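Local coordinates for protein cytochrome (Paracoccus pantotrophus, PDB 2XTS) that probably transfers electrons through a covalently bound heme c, as the cytochrome subunit of the sulfane dehydrogenase SoxCD, at residues P75-I79 / G80-P84; T114-L117 / L118-G122. All blocks are in the same frame, centred on the assembly; numbering follows the deposited sequence.

Contact 1. Residues P75-I79 / G80-P84; sequences PVKTI and GSYWP. With HEC (heme c), chain U.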
# COMPACT_ATOMS: atom_id res chain seq x y z
N PRO D 75 35.10 21.50 -1.53
CA PRO D 75 35.70 21.33 -0.22
C PRO D 75 36.10 19.89 0.08
O PRO D 75 35.46 18.94 -0.42
CB PRO D 75 34.59 21.79 0.74
CG PRO D 75 33.77 22.69 -0.06
CD PRO D 75 33.79 22.16 -1.46
N VAL D 76 37.13 19.73 0.92
CA VAL D 76 37.56 18.42 1.39
C VAL D 76 37.32 18.39 2.90
O VAL D 76 38.02 19.02 3.68
CB VAL D 76 39.05 18.15 1.04
CG1 VAL D 76 39.54 16.84 1.67
CG2 VAL D 76 39.23 18.15 -0.49
N LYS D 77 36.27 17.67 3.28
CA LYS D 77 35.75 17.68 4.64
C LYS D 77 36.19 16.43 5.36
O LYS D 77 35.78 15.32 5.00
CB LYS D 77 34.22 17.75 4.58
CG LYS D 77 33.70 19.04 3.93
CD LYS D 77 32.34 18.88 3.28
CE LYS D 77 31.25 18.65 4.29
NZ LYS D 77 29.93 18.48 3.64
N THR D 78 37.03 16.63 6.37
CA THR D 78 37.63 15.51 7.09
C THR D 78 37.51 15.79 8.59
O THR D 78 37.08 16.87 9.03
CB THR D 78 39.12 15.35 6.76
OG1 THR D 78 39.87 16.45 7.33
CG2 THR D 78 39.35 15.24 5.26
N ILE D 79 37.91 14.83 9.40
CA ILE D 79 37.98 15.04 10.84
C ILE D 79 38.67 16.36 11.16
O ILE D 79 38.14 17.19 11.90
CB ILE D 79 38.71 13.88 11.54
CG1 ILE D 79 37.94 12.57 11.41
CG2 ILE D 79 38.98 14.22 13.00
CD1 ILE D 79 38.70 11.35 11.91
N GLY D 80 39.85 16.57 10.58
CA GLY D 80 40.63 17.75 10.88
C GLY D 80 40.11 19.04 10.28
O GLY D 80 40.16 20.08 10.90
N SER D 81 39.60 18.99 9.06
CA SER D 81 39.16 20.20 8.38
C SER D 81 37.75 20.63 8.73
O SER D 81 37.40 21.78 8.53
CB SER D 81 39.25 20.05 6.86
OG SER D 81 38.20 19.25 6.36
N TYR D 82 36.95 19.70 9.22
CA TYR D 82 35.50 19.89 9.32
C TYR D 82 34.81 19.46 10.61
O TYR D 82 33.85 20.09 11.02
CB TYR D 82 34.80 19.23 8.14
CG TYR D 82 33.33 19.53 7.97
CD1 TYR D 82 32.91 20.80 7.65
CD2 TYR D 82 32.38 18.53 8.06
CE1 TYR D 82 31.55 21.08 7.48
CE2 TYR D 82 31.04 18.80 7.87
CZ TYR D 82 30.63 20.08 7.59
OH TYR D 82 29.30 20.38 7.35
N TRP D 83 35.23 18.35 11.21
CA TRP D 83 34.45 17.87 12.36
C TRP D 83 34.59 18.80 13.55
O TRP D 83 35.66 19.34 13.80
CB TRP D 83 34.87 16.46 12.80
CG TRP D 83 34.54 15.35 11.83
CD1 TRP D 83 34.44 15.41 10.46
CD2 TRP D 83 34.31 13.99 12.19
NE1 TRP D 83 34.16 14.16 9.96
CE2 TRP D 83 34.11 13.27 11.00
CE3 TRP D 83 34.29 13.31 13.41
CZ2 TRP D 83 33.83 11.91 11.00
CZ3 TRP D 83 34.04 11.96 13.40
CH2 TRP D 83 33.81 11.28 12.20
N PRO D 84 33.52 18.97 14.32
CA PRO D 84 33.60 19.88 15.45
C PRO D 84 34.21 19.29 16.74
O PRO D 84 34.84 20.04 17.49
CB PRO D 84 32.14 20.30 15.67
CG PRO D 84 31.37 19.11 15.19
CD PRO D 84 32.13 18.55 14.03
FE HEC U . 36.20 3.46 8.05
CHA HEC U . 33.88 5.87 7.49
CHB HEC U . 37.44 5.24 10.63
CHC HEC U . 38.23 0.88 8.80
CHD HEC U . 35.39 1.98 5.14
NA HEC U . 35.75 5.20 8.88
C1A HEC U . 34.80 6.10 8.46
C2A HEC U . 34.88 7.32 9.27
C3A HEC U . 35.88 7.15 10.15
C4A HEC U . 36.43 5.81 9.91
CMA HEC U . 36.36 8.12 11.24
CAA HEC U . 33.97 8.56 9.08
CBA HEC U . 34.49 9.48 7.98
CGA HEC U . 33.69 10.74 7.81
O1A HEC U . 32.50 10.73 8.07
O2A HEC U . 34.35 11.73 7.39
NB HEC U . 37.53 3.12 9.47
C1B HEC U . 37.90 3.96 10.48
C2B HEC U . 38.76 3.22 11.38
C3B HEC U . 38.99 2.03 10.87
C4B HEC U . 38.21 1.92 9.68
CMB HEC U . 39.45 3.92 12.59
CAB HEC U . 39.82 0.89 11.48
CBB HEC U . 39.36 0.61 12.93
NC HEC U . 36.72 1.75 7.15
C1C HEC U . 37.61 0.80 7.60
C2C HEC U . 37.73 -0.25 6.63
C3C HEC U . 36.97 0.10 5.60
C4C HEC U . 36.32 1.36 5.91
CMC HEC U . 38.67 -1.47 6.75
CAC HEC U . 36.78 -0.60 4.25
CBC HEC U . 36.45 -2.05 4.14
ND HEC U . 34.87 3.83 6.61
C1D HEC U . 34.61 3.04 5.51
C2D HEC U . 33.48 3.50 4.78
C3D HEC U . 33.02 4.67 5.51
C4D HEC U . 33.93 4.85 6.59
CMD HEC U . 32.81 2.93 3.54
CAD HEC U . 31.80 5.51 5.17
CBD HEC U . 30.58 4.94 5.88
CGD HEC U . 29.32 5.69 5.60
O1D HEC U . 29.38 6.80 5.03
O2D HEC U . 28.26 5.24 6.09
O HOH W 1 33.97 14.34 6.89
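Ser81 OG ties the start of a short, weakly bonded helix to Val76 and Thr78 of the extended chain before it. It donates to Val76 O at 2.7 Å, lying in the carbonyl plane on a lone pair, and accepts from Thr78 N at 2.9 Å. The bond is returned when Ser81 N donates to Thr78 OG1, nearly straight at 162°. Thr78 OG1 is also hydrogen-bonded to Gly65 O. Both hydroxyls sit between their own backbone N and carbonyl carbon (chi1 70° for Thr78, 76° for Ser81), which turns each back to the other's amide. Thr78 O accepts from two backbone N-H groups, Tyr82 N at 2.8 Å and Trp83 N at 3.2 Å.

Two CH-pi contacts add to this. Lys77 runs alongside Tyr82, and the bend at chi3 lays CE over the phenol face, 3.7 Å from the ring centroid; the Tyr82 hydroxyl bonds to Thr247 of the sulfite dehydrogenase chain. Ile79 covers one face of the Trp83 indole, with CA above the five-membered ring and CG1 3.9 Å from CE2.

The indole edge faces the heme. The heme propionate carbon CGA sits in the indole plane at the ring edge, 3.4 Å from Trp83 CZ2, and NE1 donates to a water that in turn donates to Lys77 O and to propionate O2A. A leucine at Trp83 would probably leave that water without its indole N-H donor and strip the flat cover from Ile79 CA and CG1 and the ring edge from beside the propionate.

Thr78 at the N-cap and Ser81 three residues on form a capping box, here opening the 79–82 helix beside the heme c pocket of a class I-like cytochrome c domain.

Contact 2. Residues T114-L117 / L118-G122; sequences TAFL and LYSNG
A Schellman motif ends helix 107–120 of the cytochrome c domain, and the side chains of its last turn add bonds to the backbone ladder. Gly122, with positive phi, is the C-prime residue: its N donates to Tyr119 O at 2.9 Å, while Leu123 N reaches back to Leu118 O. Before the turn the helix is regular, Leu118 N bonding to Thr114 O and Tyr119 N to Ala115 O.

Phe116 and Ser120 meet one turn apart. Phe116 O accepts from both Ser120 N, at 2.8 Å, and Ser120 OG, at 2.9 Å, from opposite faces of the carbonyl plane. The same hydroxyl oxygen lies over one face of the Phe116 ring, 3.3 Å above its plane and displaced to the rim near CZ. This overlap arises because Phe116 CG points opposite its backbone N (chi1 175°), beside its carbonyl carbon, and Ser120 OG is held beside its own backbone N. The Phe116 ring also meets Phe42 of helix 35–45, their planes at about 45°.

Leu117 O likewise receives two donors from one residue, again from opposite faces. Asn121 N supplies the more bent bond, at 3.1 Å, and the side-chain amide, which also donates to Leu63 O, supplies the straighter one: Asn121 ND2 is 2.9 Å from Leu117 O, with an angle of 166° at the hydrogen and the oxygen close to the amide plane.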
# COMPACT_ATOMS: atom_id res chain seq x y z
N THR D 114 42.27 7.01 17.90
CA THR D 114 41.89 8.42 17.91
C THR D 114 43.13 9.30 18.03
O THR D 114 43.24 10.30 17.33
CB THR D 114 40.85 8.71 19.03
OG1 THR D 114 39.69 7.90 18.82
CG2 THR D 114 40.40 10.14 19.01
N ALA D 115 44.09 8.92 18.87
CA ALA D 115 45.36 9.64 18.94
C ALA D 115 46.07 9.67 17.58
O ALA D 115 46.58 10.70 17.16
CB ALA D 115 46.28 9.01 20.00
N PHE D 116 46.10 8.53 16.91
CA PHE D 116 46.72 8.46 15.58
C PHE D 116 46.00 9.34 14.54
O PHE D 116 46.63 9.95 13.69
CB PHE D 116 46.75 7.00 15.07
CG PHE D 116 47.28 6.86 13.68
CD1 PHE D 116 48.62 7.07 13.42
CD2 PHE D 116 46.42 6.56 12.63
CE1 PHE D 116 49.12 6.98 12.15
CE2 PHE D 116 46.92 6.48 11.33
CZ PHE D 116 48.28 6.68 11.10
N LEU D 117 44.67 9.38 14.59
CA LEU D 117 43.92 10.25 13.69
C LEU D 117 44.22 11.73 14.00
O LEU D 117 44.34 12.54 13.09
CB LEU D 117 42.42 9.94 13.74
CG LEU D 117 42.03 8.59 13.11
CD1 LEU D 117 40.58 8.33 13.43
CD2 LEU D 117 42.29 8.60 11.61
N LEU D 118 44.35 12.08 15.27
CA LEU D 118 44.78 13.45 15.61
C LEU D 118 46.16 13.73 15.00
O LEU D 118 46.38 14.78 14.42
CB LEU D 118 44.84 13.66 17.11
CG LEU D 118 43.49 13.80 17.81
CD1 LEU D 118 43.64 13.66 19.31
CD2 LEU D 118 42.82 15.12 17.44
N TYR D 119 47.09 12.81 15.17
CA TYR D 119 48.43 12.99 14.62
C TYR D 119 48.41 13.12 13.09
O TYR D 119 49.07 13.97 12.51
CB TYR D 119 49.32 11.81 15.02
CG TYR D 119 50.64 11.78 14.30
CD1 TYR D 119 51.64 12.68 14.64
CD2 TYR D 119 50.87 10.90 13.23
CE1 TYR D 119 52.86 12.67 13.97
CE2 TYR D 119 52.07 10.91 12.56
CZ TYR D 119 53.06 11.80 12.94
OH TYR D 119 54.25 11.81 12.28
N SER D 120 47.61 12.28 12.44
CA SER D 120 47.52 12.29 11.00
C SER D 120 46.93 13.59 10.44
O SER D 120 47.20 13.98 9.29
CB SER D 120 46.71 11.10 10.52
OG SER D 120 47.31 9.87 10.84
N ASN D 121 46.16 14.28 11.26
CA ASN D 121 45.58 15.58 10.94
C ASN D 121 46.46 16.73 11.42
O ASN D 121 46.06 17.88 11.33
CB ASN D 121 44.17 15.69 11.55
CG ASN D 121 43.12 15.06 10.68
OD1 ASN D 121 42.66 15.69 9.73
ND2 ASN D 121 42.72 13.82 11.00
N GLY D 122 47.65 16.43 11.92
CA GLY D 122 48.61 17.46 12.28
C GLY D 122 48.27 18.20 13.55
O GLY D 122 48.73 19.33 13.77

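Overall arrangement
Contact 1 opens a short helix and contact 2 closes a longer one later in the chain; their centres lie 13 Å apart, and the two places touch directly. Asn121 OD1 comes within 3.1 Å of Gly80 N, while Ile79 CD1 meets Leu117 CD1 at 3.9 Å, so the C-terminal end of helix 107–120 packs against the first residues of helix 79–82. Val89 of helix 86–96 touches both Ile79 and Leu117. Trp83 of contact 1 belongs to the heme pocket; in contact 2 the Leu117 side chain comes to about 5 Å from the heme. The side chains of Ile79 and Leu117 lie about 8 Å and 7 Å from that of the axial ligand His50. The sulfite dehydrogenase chain reaches 75–84 but not 114–122.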